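Local coordinates for sugar ABC transporter, sugar-binding protein (PDB 2I58), which binds raffinose, a trisaccharide of galactose, glucose and fructose, and probably delivers it to a sugar importer of the ABC family, at residues E9-K14 and D57-V62; V62-Q67 and A282-A287; N94-K99 and N108-A113. All coordinates share one frame; numbering follows the deposited sequence.

Contact 1 (E9-K14 and D57-V62); sequences EYFNQK and DVPDVV. With GLC (alpha-D-glucopyranose), chain C; FRU (beta-D-fructofuranose), chain B.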
loop_
_atom_site.group_PDB
_atom_site.type_symbol
_atom_site.label_atom_id
_atom_site.label_comp_id
_atom_site.label_asym_id
_atom_site.label_seq_id
_atom_site.Cartn_x
_atom_site.Cartn_y
_atom_site.Cartn_z
ATOM N N GLU A 9 -15.786 -5.019 -18.478
ATOM C CA GLU A 9 -14.737 -5.570 -17.624
ATOM C C GLU A 9 -14.484 -4.591 -16.532
ATOM O O GLU A 9 -14.442 -3.398 -16.789
ATOM C CB GLU A 9 -13.418 -5.712 -18.389
ATOM C CG GLU A 9 -12.843 -7.108 -18.509
ATOM C CD GLU A 9 -11.968 -7.244 -19.773
ATOM O OE1 GLU A 9 -11.559 -6.180 -20.310
ATOM O OE2 GLU A 9 -11.713 -8.390 -20.245
ATOM N N TYR A 10 -14.286 -5.104 -15.328
ATOM C CA TYR A 10 -13.625 -4.358 -14.279
ATOM C C TYR A 10 -12.275 -5.061 -14.004
ATOM O O TYR A 10 -12.257 -6.251 -13.664
ATOM C CB TYR A 10 -14.479 -4.303 -13.007
ATOM C CG TYR A 10 -13.628 -4.042 -11.772
ATOM C CD1 TYR A 10 -12.938 -2.834 -11.628
ATOM C CD2 TYR A 10 -13.466 -5.007 -10.786
ATOM C CE1 TYR A 10 -12.136 -2.564 -10.522
ATOM C CE2 TYR A 10 -12.646 -4.762 -9.681
ATOM C CZ TYR A 10 -11.989 -3.529 -9.556
ATOM O OH TYR A 10 -11.174 -3.287 -8.475
ATOM N N PHE A 11 -11.163 -4.321 -14.143
ATOM C CA PHE A 11 -9.807 -4.894 -14.028
ATOM C C PHE A 11 -9.215 -4.720 -12.635
ATOM O O PHE A 11 -8.537 -3.701 -12.329
ATOM C CB PHE A 11 -8.867 -4.263 -15.023
ATOM C CG PHE A 11 -7.506 -4.944 -15.121
ATOM C CD1 PHE A 11 -7.344 -6.098 -15.883
ATOM C CD2 PHE A 11 -6.381 -4.374 -14.520
ATOM C CE1 PHE A 11 -6.108 -6.680 -16.010
ATOM C CE2 PHE A 11 -5.131 -4.953 -14.650
ATOM C CZ PHE A 11 -4.993 -6.097 -15.383
ATOM N N ASN A 12 -9.468 -5.740 -11.815
ATOM C CA ASN A 12 -9.169 -5.704 -10.430
ATOM C C ASN A 12 -7.683 -5.970 -10.274
ATOM O O ASN A 12 -7.128 -6.810 -10.997
ATOM C CB ASN A 12 -9.972 -6.770 -9.688
ATOM C CG ASN A 12 -9.816 -6.664 -8.184
ATOM O OD1 ASN A 12 -9.816 -5.568 -7.640
ATOM N ND2 ASN A 12 -9.634 -7.789 -7.521
ATOM N N GLN A 13 -7.050 -5.201 -9.369
ATOM C CA GLN A 13 -5.723 -5.516 -8.842
ATOM C C GLN A 13 -5.792 -5.739 -7.323
ATOM O O GLN A 13 -4.770 -5.843 -6.672
ATOM C CB GLN A 13 -4.731 -4.383 -9.086
ATOM C CG GLN A 13 -4.354 -4.065 -10.531
ATOM C CD GLN A 13 -3.197 -3.049 -10.608
ATOM O OE1 GLN A 13 -2.072 -3.299 -10.129
ATOM N NE2 GLN A 13 -3.458 -1.920 -11.236
ATOM N N LYS A 14 -6.968 -5.804 -6.730
ATOM C CA LYS A 14 -6.998 -5.950 -5.285
ATOM C C LYS A 14 -7.503 -7.362 -4.844
ATOM O O LYS A 14 -8.705 -7.605 -4.691
ATOM C CB LYS A 14 -7.789 -4.788 -4.705
ATOM C CG LYS A 14 -7.816 -4.799 -3.224
ATOM C CD LYS A 14 -7.678 -3.401 -2.636
ATOM C CE LYS A 14 -7.576 -3.496 -1.141
ATOM N NZ LYS A 14 -6.262 -4.035 -0.759
ATOM N N ASP A 57 -6.508 -1.684 -25.759
ATOM C CA ASP A 57 -7.510 -2.652 -25.234
ATOM C C ASP A 57 -7.766 -2.424 -23.715
ATOM O O ASP A 57 -7.615 -3.293 -22.865
ATOM C CB ASP A 57 -7.061 -4.102 -25.564
ATOM C CG ASP A 57 -7.915 -5.194 -24.860
ATOM O OD1 ASP A 57 -9.169 -5.078 -24.877
ATOM O OD2 ASP A 57 -7.341 -6.169 -24.282
ATOM N N VAL A 58 -8.171 -1.224 -23.373
ATOM C CA VAL A 58 -8.245 -0.886 -21.981
ATOM C C VAL A 58 -9.512 -1.483 -21.390
ATOM O O VAL A 58 -10.582 -1.379 -21.974
ATOM C CB VAL A 58 -8.242 0.636 -21.747
ATOM C CG1 VAL A 58 -7.705 0.947 -20.342
ATOM C CG2 VAL A 58 -7.415 1.372 -22.841
ATOM N N PRO A 59 -9.407 -2.110 -20.219
ATOM C CA PRO A 59 -10.635 -2.626 -19.652
ATOM C C PRO A 59 -11.585 -1.456 -19.278
ATOM O O PRO A 59 -11.133 -0.320 -19.045
ATOM C CB PRO A 59 -10.156 -3.397 -18.420
ATOM C CG PRO A 59 -8.662 -3.457 -18.522
ATOM C CD PRO A 59 -8.240 -2.349 -19.360
ATOM N N ASP A 60 -12.887 -1.732 -19.246
ATOM C CA ASP A 60 -13.880 -0.678 -19.148
ATOM C C ASP A 60 -13.734 0.116 -17.827
ATOM O O ASP A 60 -13.733 1.349 -17.823
ATOM C CB ASP A 60 -15.281 -1.258 -19.324
ATOM C CG ASP A 60 -15.446 -2.065 -20.650
ATOM O OD1 ASP A 60 -15.933 -1.494 -21.646
ATOM O OD2 ASP A 60 -15.109 -3.273 -20.695
ATOM N N VAL A 61 -13.571 -0.562 -16.710
ATOM C CA VAL A 61 -13.250 0.128 -15.485
ATOM C C VAL A 61 -11.970 -0.471 -15.053
ATOM O O VAL A 61 -11.785 -1.652 -15.179
ATOM C CB VAL A 61 -14.266 -0.162 -14.380
ATOM C CG1 VAL A 61 -13.911 0.628 -13.057
ATOM C CG2 VAL A 61 -15.704 0.083 -14.876
ATOM N N VAL A 62 -11.072 0.319 -14.507
ATOM C CA VAL A 62 -9.775 -0.239 -14.086
ATOM C C VAL A 62 -9.421 0.143 -12.676
ATOM O O VAL A 62 -9.547 1.285 -12.290
ATOM C CB VAL A 62 -8.600 0.241 -14.932
ATOM C CG1 VAL A 62 -7.290 -0.282 -14.309
ATOM C CG2 VAL A 62 -8.749 -0.213 -16.362
HETATM C C1 GLC C . -0.720 -4.680 -3.150
HETATM C C2 GLC C . -1.891 -5.266 -2.401
HETATM C C3 GLC C . -3.142 -4.588 -2.820
HETATM C C4 GLC C . -2.990 -3.077 -2.693
HETATM C C5 GLC C . -1.721 -2.580 -3.392
HETATM C C6 GLC C . -1.449 -1.061 -3.223
HETATM O O1 GLC C . -0.824 -5.151 -4.510
HETATM O O2 GLC C . -2.012 -6.590 -2.812
HETATM O O3 GLC C . -4.113 -5.140 -1.981
HETATM O O4 GLC C . -4.098 -2.488 -3.354
HETATM O O5 GLC C . -0.595 -3.269 -2.939
HETATM O O6 GLC C . -0.291 -0.817 -3.891
HETATM C C1 FRU B . 0.211 -7.125 -4.866
HETATM C C2 FRU B . -0.056 -5.761 -5.459
HETATM C C3 FRU B . -0.533 -6.065 -6.869
HETATM C C4 FRU B . -0.077 -4.859 -7.661
HETATM C C5 FRU B . 1.249 -4.510 -7.035
HETATM C C6 FRU B . 1.399 -2.998 -7.091
HETATM O O1 FRU B . 1.535 -7.397 -5.360
HETATM O O3 FRU B . -1.949 -6.178 -6.900
HETATM O O4 FRU B . 0.081 -5.145 -9.053
HETATM O O5 FRU B . 1.203 -5.021 -5.700
HETATM O O6 FRU B . 2.791 -2.550 -7.014
#
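Tyr10 and Phe11 run parallel to Val61 and Val62, each pair bridged with CA atoms 4.7 Å apart. Val61 ties the two strands together with both its backbone polar groups: its N donates to Glu9 O (3.0 Å), and its O accepts from Phe11 N (2.9 Å). One step earlier the ladder is prolonged by a side chain, since Asp60 OD2 takes the backbone N of Glu9 at 2.9 Å, a nearly straight bond that meets the carboxylate from above its plane, 37° out. The other oxygen, OD1, is bonded to Thr289, so the carboxylate is held at both ends.

Side chains alternate between the two faces of the sheet. On one, Tyr10 brings the edge of its ring, at CD1, to Val61 CG1 (3.9 Å). On the other, Phe11 lies beside Val62, pointing the same way, and its CB rests 3.6 Å from Pro59 CG. With CG anti to the backbone N (chi1 -171°), the Phe11 ring leads off the strand toward helix 45-54. Glu9 reaches across Pro59, and OE1 passes 3.6 Å from the proline CB on its way to a salt bridge with Arg52, which also pairs with Asp57.

An Asx turn at Asn12 lies between the paired residues and the ligand-binding Lys14. Asn12 OD1 accepts from Tyr10 OH and Lys14 N, which arrive from opposite faces of the amide, while ND2 donates to Lys14 O. Lys14 NZ then donates to O3 of the glucose unit (2.7 Å), and Gln13 OE1 accepts from O4 of the fructose.

Strand 35-40 flanks strand 6-11 on its other side, Leu49 of helix 45-54 covers Phe11 and Val62, and on the Tyr10 face the phenol ring meets Trp283.

Contact 2 (V62-Q67 and A282-A287); sequences VNIYPQ and AWSISA. With GLC (alpha-D-glucopyranose), chain C; GLA (alpha-D-galactopyranose), chain D.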
loop_
_atom_site.group_PDB
_atom_site.type_symbol
_atom_site.label_atom_id
_atom_site.label_comp_id
_atom_site.label_asym_id
_atom_site.label_seq_id
_atom_site.Cartn_x
_atom_site.Cartn_y
_atom_site.Cartn_z
ATOM N N VAL A 62 -11.072 0.319 -14.507
ATOM C CA VAL A 62 -9.775 -0.239 -14.086
ATOM C C VAL A 62 -9.421 0.143 -12.676
ATOM O O VAL A 62 -9.547 1.285 -12.290
ATOM C CB VAL A 62 -8.600 0.241 -14.932
ATOM C CG1 VAL A 62 -7.290 -0.282 -14.309
ATOM C CG2 VAL A 62 -8.749 -0.213 -16.362
ATOM N N ASN A 63 -8.948 -0.822 -11.922
ATOM C CA ASN A 63 -8.465 -0.508 -10.629
ATOM C C ASN A 63 -7.035 -0.133 -10.818
ATOM O O ASN A 63 -6.219 -0.999 -10.973
ATOM C CB ASN A 63 -8.612 -1.685 -9.674
ATOM C CG ASN A 63 -7.888 -1.467 -8.370
ATOM O OD1 ASN A 63 -7.630 -0.337 -7.952
ATOM N ND2 ASN A 63 -7.504 -2.554 -7.744
ATOM N N ILE A 64 -6.754 1.162 -10.810
ATOM C CA ILE A 64 -5.414 1.691 -11.031
ATOM C C ILE A 64 -5.076 2.662 -9.869
ATOM O O ILE A 64 -5.883 3.516 -9.502
ATOM C CB ILE A 64 -5.296 2.402 -12.419
ATOM C CG1 ILE A 64 -3.890 2.939 -12.600
ATOM C CG2 ILE A 64 -6.259 3.549 -12.523
ATOM C CD1 ILE A 64 -3.569 3.379 -14.020
ATOM N N TYR A 65 -3.875 2.531 -9.314
ATOM C CA TYR A 65 -3.524 3.247 -8.127
ATOM C C TYR A 65 -3.102 4.625 -8.566
ATOM O O TYR A 65 -2.166 4.756 -9.351
ATOM C CB TYR A 65 -2.430 2.539 -7.371
ATOM C CG TYR A 65 -2.826 1.137 -7.005
ATOM C CD1 TYR A 65 -3.801 0.871 -6.042
ATOM C CD2 TYR A 65 -2.267 0.064 -7.651
ATOM C CE1 TYR A 65 -4.180 -0.464 -5.720
ATOM C CE2 TYR A 65 -2.635 -1.254 -7.337
ATOM C CZ TYR A 65 -3.579 -1.512 -6.371
ATOM O OH TYR A 65 -3.891 -2.820 -6.132
ATOM N N PRO A 66 -3.747 5.663 -8.012
ATOM C CA PRO A 66 -3.826 6.999 -8.550
ATOM C C PRO A 66 -2.596 7.862 -8.443
ATOM O O PRO A 66 -2.600 8.999 -8.944
ATOM C CB PRO A 66 -4.922 7.616 -7.707
ATOM C CG PRO A 66 -4.755 6.986 -6.416
ATOM C CD PRO A 66 -4.439 5.571 -6.716
ATOM N N GLN A 67 -1.571 7.354 -7.775
ATOM C CA GLN A 67 -0.294 8.045 -7.654
ATOM C C GLN A 67 0.724 7.527 -8.675
ATOM O O GLN A 67 1.797 8.095 -8.853
ATOM C CB GLN A 67 0.218 7.880 -6.226
ATOM C CG GLN A 67 1.078 6.639 -5.949
ATOM C CD GLN A 67 0.342 5.329 -5.944
ATOM O OE1 GLN A 67 -0.867 5.282 -5.910
ATOM N NE2 GLN A 67 1.086 4.247 -5.954
ATOM N N ALA A 282 -9.238 2.148 -5.975
ATOM C CA ALA A 282 -9.253 3.341 -6.794
ATOM C C ALA A 282 -9.487 2.963 -8.235
ATOM O O ALA A 282 -8.704 2.216 -8.785
ATOM C CB ALA A 282 -7.944 4.053 -6.690
ATOM N N TRP A 283 -10.529 3.557 -8.824
ATOM C CA TRP A 283 -11.083 3.220 -10.113
ATOM C C TRP A 283 -11.055 4.414 -11.011
ATOM O O TRP A 283 -11.313 5.525 -10.557
ATOM C CB TRP A 283 -12.528 2.810 -9.955
ATOM C CG TRP A 283 -12.656 1.493 -9.281
ATOM C CD1 TRP A 283 -11.633 0.674 -8.896
ATOM C CD2 TRP A 283 -13.863 0.781 -8.982
ATOM N NE1 TRP A 283 -12.126 -0.488 -8.384
ATOM C CE2 TRP A 283 -13.495 -0.448 -8.425
ATOM C CE3 TRP A 283 -15.205 1.052 -9.150
ATOM C CZ2 TRP A 283 -14.439 -1.390 -7.991
ATOM C CZ3 TRP A 283 -16.137 0.122 -8.707
ATOM C CH2 TRP A 283 -15.755 -1.074 -8.134
ATOM N N SER A 284 -10.742 4.144 -12.293
ATOM C CA SER A 284 -10.790 5.094 -13.396
ATOM C C SER A 284 -11.445 4.386 -14.546
ATOM O O SER A 284 -11.364 3.156 -14.611
ATOM C CB SER A 284 -9.391 5.446 -13.825
ATOM O OG SER A 284 -8.690 5.924 -12.711
ATOM N N ILE A 285 -12.014 5.166 -15.472
ATOM C CA ILE A 285 -12.867 4.649 -16.546
ATOM C C ILE A 285 -12.268 4.838 -17.902
ATOM O O ILE A 285 -11.837 5.959 -18.214
ATOM C CB ILE A 285 -14.188 5.439 -16.614
ATOM C CG1 ILE A 285 -14.919 5.379 -15.248
ATOM C CG2 ILE A 285 -15.034 4.884 -17.746
ATOM C CD1 ILE A 285 -16.405 5.840 -15.210
ATOM N N SER A 286 -12.301 3.816 -18.759
ATOM C CA SER A 286 -11.788 4.017 -20.143
ATOM C C SER A 286 -12.462 5.190 -20.889
ATOM O O SER A 286 -13.692 5.306 -20.934
ATOM C CB SER A 286 -11.892 2.738 -20.996
ATOM O OG SER A 286 -11.488 2.925 -22.372
ATOM N N ALA A 287 -11.628 6.048 -21.482
ATOM C CA ALA A 287 -12.074 7.066 -22.457
ATOM C C ALA A 287 -12.594 6.420 -23.743
ATOM O O ALA A 287 -13.333 7.055 -24.465
ATOM C CB ALA A 287 -10.932 8.079 -22.770
HETATM C C1 GLC C . -0.720 -4.680 -3.150
HETATM C C2 GLC C . -1.891 -5.266 -2.401
HETATM C C3 GLC C . -3.142 -4.588 -2.820
HETATM C C4 GLC C . -2.990 -3.077 -2.693
HETATM C C5 GLC C . -1.721 -2.580 -3.392
HETATM C C6 GLC C . -1.449 -1.061 -3.223
HETATM O O1 GLC C . -0.824 -5.151 -4.510
HETATM O O2 GLC C . -2.012 -6.590 -2.812
HETATM O O3 GLC C . -4.113 -5.140 -1.981
HETATM O O4 GLC C . -4.098 -2.488 -3.354
HETATM O O5 GLC C . -0.595 -3.269 -2.939
HETATM O O6 GLC C . -0.291 -0.817 -3.891
HETATM C C1 GLA D . 0.672 0.178 -3.455
HETATM C C2 GLA D . 1.066 1.030 -4.665
HETATM C C3 GLA D . 1.982 0.226 -5.573
HETATM C C4 GLA D . 3.118 -0.350 -4.777
HETATM C C5 GLA D . 2.614 -1.180 -3.615
HETATM C C6 GLA D . 3.806 -1.525 -2.746
HETATM O O2 GLA D . -0.159 1.470 -5.314
HETATM O O3 GLA D . 2.528 1.095 -6.543
HETATM O O4 GLA D . 3.901 0.759 -4.263
HETATM O O5 GLA D . 1.780 -0.431 -2.766
HETATM O O6 GLA D . 3.331 -1.852 -1.437
#
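Ala282 begins an antiparallel strand that lies against Val62, Asn63 and Ile64, reversing the direction of an otherwise parallel run of strands. The sheet order 2-1-3-5-4, with this late strand inserted beside strand 61-63, is that of the type II solute-binding-protein fold. Ala282 O receives a weak, bent bond from Ile64 N (3.0 Å, 131° at the hydrogen), where the partner chain is already leaving the sheet. The methyl group of Ala282 meets Pro66 CD at 3.8 Å. This departing chain carries the sugar contacts: Tyr65 lays one ring face against C6 of the glucose unit, and Gln67 NE2 donates to O2 of the galactose.

Trp283 forms the non-hydrogen-bonded pair with Asn63. Its CA lies 3.3 Å from Val62 O in a CA-H...O contact, and its indole, CG turned away from the carbonyl carbon (chi1 -71°), swings CD1 to within 3.8 Å of Asn63 CA. Phe298 lies nearly parallel to the indole.

Ser284 closes the hydrogen-bonded pair, its N donating to Val62 O and its O accepting from Val62 N at 2.9 Å, almost in line with the carbonyl. Ser284 OG, bonded to Asn108, also packs against Ile64 CG2 at 3.4 Å. Ile285 turns its side chain onto helix 292-303, the backbone of Ser286 bonds to Asp60, and Ser286 OG is hydrogen-bonded to Thr288 N.

Contact 3 (N94-K99 and N108-A113); sequences NGYAEK and NVPFTA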
loop_
_atom_site.group_PDB
_atom_site.type_symbol
_atom_site.label_atom_id
_atom_site.label_comp_id
_atom_site.label_asym_id
_atom_site.label_seq_id
_atom_site.Cartn_x
_atom_site.Cartn_y
_atom_site.Cartn_z
ATOM N N ASN A 94 -12.438 14.957 1.584
ATOM C CA ASN A 94 -11.022 15.240 1.841
ATOM C C ASN A 94 -10.326 15.655 0.542
ATOM O O ASN A 94 -9.145 15.405 0.351
ATOM C CB ASN A 94 -10.294 14.052 2.473
ATOM C CG ASN A 94 -11.013 13.499 3.712
ATOM O OD1 ASN A 94 -11.157 12.263 3.869
ATOM N ND2 ASN A 94 -11.459 14.398 4.597
ATOM N N GLY A 95 -11.088 16.293 -0.347
ATOM C CA GLY A 95 -10.597 16.715 -1.662
ATOM C C GLY A 95 -9.609 15.700 -2.177
ATOM O O GLY A 95 -8.507 16.034 -2.631
ATOM N N TYR A 96 -10.042 14.453 -2.053
ATOM C CA TYR A 96 -9.200 13.292 -2.245
ATOM C C TYR A 96 -9.182 12.827 -3.713
ATOM O O TYR A 96 -8.196 12.265 -4.164
ATOM C CB TYR A 96 -9.619 12.156 -1.304
ATOM C CG TYR A 96 -8.516 11.163 -1.057
ATOM C CD1 TYR A 96 -7.305 11.578 -0.526
ATOM C CD2 TYR A 96 -8.673 9.810 -1.369
ATOM C CE1 TYR A 96 -6.260 10.680 -0.314
ATOM C CE2 TYR A 96 -7.637 8.893 -1.159
ATOM C CZ TYR A 96 -6.429 9.339 -0.630
ATOM O OH TYR A 96 -5.377 8.471 -0.411
ATOM N N ALA A 97 -10.248 13.060 -4.459
ATOM C CA ALA A 97 -10.120 12.998 -5.899
ATOM C C ALA A 97 -9.032 13.980 -6.388
ATOM O O ALA A 97 -8.144 13.599 -7.117
ATOM C CB ALA A 97 -11.434 13.306 -6.561
ATOM N N GLU A 98 -9.101 15.231 -5.949
ATOM C CA GLU A 98 -8.252 16.283 -6.507
ATOM C C GLU A 98 -6.788 16.191 -6.035
ATOM O O GLU A 98 -5.945 16.959 -6.498
ATOM C CB GLU A 98 -8.831 17.694 -6.233
ATOM C CG GLU A 98 -10.254 17.983 -6.795
ATOM C CD GLU A 98 -11.436 17.430 -5.879
ATOM O OE1 GLU A 98 -11.305 17.426 -4.610
ATOM O OE2 GLU A 98 -12.515 17.002 -6.414
ATOM N N LYS A 99 -6.498 15.278 -5.113
ATOM C CA LYS A 99 -5.129 15.089 -4.636
ATOM C C LYS A 99 -4.298 14.371 -5.695
ATOM O O LYS A 99 -3.069 14.335 -5.630
ATOM C CB LYS A 99 -5.122 14.290 -3.331
ATOM C CG LYS A 99 -3.912 14.552 -2.450
ATOM N N ASN A 108 -9.736 9.499 -11.634
ATOM C CA ASN A 108 -9.673 8.307 -10.794
ATOM C C ASN A 108 -10.461 8.561 -9.555
ATOM O O ASN A 108 -10.146 9.510 -8.845
ATOM C CB ASN A 108 -8.234 8.028 -10.361
ATOM C CG ASN A 108 -8.076 6.701 -9.607
ATOM O OD1 ASN A 108 -8.135 6.674 -8.366
ATOM N ND2 ASN A 108 -7.844 5.593 -10.350
ATOM N N VAL A 109 -11.474 7.738 -9.292
ATOM C CA VAL A 109 -12.204 7.806 -8.041
ATOM C C VAL A 109 -11.465 6.976 -7.031
ATOM O O VAL A 109 -11.472 5.753 -7.141
ATOM C CB VAL A 109 -13.575 7.200 -8.130
ATOM C CG1 VAL A 109 -14.598 8.133 -7.461
ATOM C CG2 VAL A 109 -13.925 6.966 -9.564
ATOM N N PRO A 110 -10.792 7.622 -6.053
ATOM C CA PRO A 110 -10.077 6.866 -5.027
ATOM C C PRO A 110 -10.985 6.656 -3.806
ATOM O O PRO A 110 -11.107 7.568 -2.971
ATOM C CB PRO A 110 -8.900 7.794 -4.678
ATOM C CG PRO A 110 -9.350 9.189 -5.056
ATOM C CD PRO A 110 -10.637 9.077 -5.835
ATOM N N PHE A 111 -11.618 5.477 -3.745
ATOM C CA PHE A 111 -12.567 5.166 -2.702
ATOM C C PHE A 111 -11.946 5.081 -1.268
ATOM O O PHE A 111 -12.449 5.683 -0.328
ATOM C CB PHE A 111 -13.329 3.874 -3.023
ATOM C CG PHE A 111 -14.152 3.942 -4.281
ATOM C CD1 PHE A 111 -15.408 4.505 -4.275
ATOM C CD2 PHE A 111 -13.689 3.382 -5.457
ATOM C CE1 PHE A 111 -16.134 4.555 -5.417
ATOM C CE2 PHE A 111 -14.403 3.420 -6.614
ATOM C CZ PHE A 111 -15.600 3.990 -6.608
ATOM N N THR A 112 -10.847 4.347 -1.137
ATOM C CA THR A 112 -10.210 4.027 0.147
ATOM C C THR A 112 -8.773 4.379 -0.006
ATOM O O THR A 112 -8.294 4.513 -1.097
ATOM C CB THR A 112 -10.360 2.503 0.499
ATOM O OG1 THR A 112 -9.483 1.654 -0.272
ATOM C CG2 THR A 112 -11.783 2.079 0.241
ATOM N N ALA A 113 -8.054 4.534 1.071
ATOM C CA ALA A 113 -6.643 4.850 0.949
ATOM C C ALA A 113 -5.908 3.956 1.917
ATOM O O ALA A 113 -6.347 3.818 3.066
ATOM C CB ALA A 113 -6.435 6.257 1.295
#
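Tyr96 packs along Pro110 and reaches Ala113, joining a loop to strand 109-110, the outermost strand on one side of the mixed five-stranded sheet of this solute-binding-protein fold. No hydrogen bond crosses between the segments; the association is one of side-chain packing.

With CG anti to the backbone N (chi1 -158°), the ring runs along Pro110 toward Ala113. Tyrosine and proline slide past each other in opposite directions: CD2 of the ring lies 3.8 Å from Pro110 CG, and CE2 is 3.9 Å from Pro110 CB. At the same edge, in the ring plane, sits the carbonyl oxygen of Pro110, 3.7 Å from CD2. Farther out, the ring meets the methyl of Ala113, obliquely. The hydroxyl finds its polar partner outside the pair, in a hydrogen bond to Tyr100 OH, while Phe341 packs edge-to-face with the ring.

Pro110 and Ala113 point their CB atoms toward the loop, whereas the two consecutive residues between them, Phe111 and Thr112, both turn theirs away, the former placing its ring edge-to-face with Trp283 and the latter accepting at OG1 from Leu281 N. Ala97 completes the cover, its CA 4.0 Å from Pro110 CD.

How the contacts relate
Contacts 1 and 2 join neighbouring strands of one mixed sheet, ordered 35-40, 6-11, 61-63, 282-285, 109-110, and contact 3 packs a loop on its edge strand. Contacts 1 and 2 share Val62 on the central strand 61-63, with centres about 8 Å apart; the centre of contact 3 is about 11 Å from that of contact 2 and about 18 Å from that of contact 1. Along the chain contact 1 closes first; contact 3 is nested in the long loop closed by contact 2. Strand 282-285 thus returns late in sequence to fill the place between 61-63 and 109-110. Contacts 1 and 2 both touch the glucose unit, so adjacent strands deliver residues to a single sugar site.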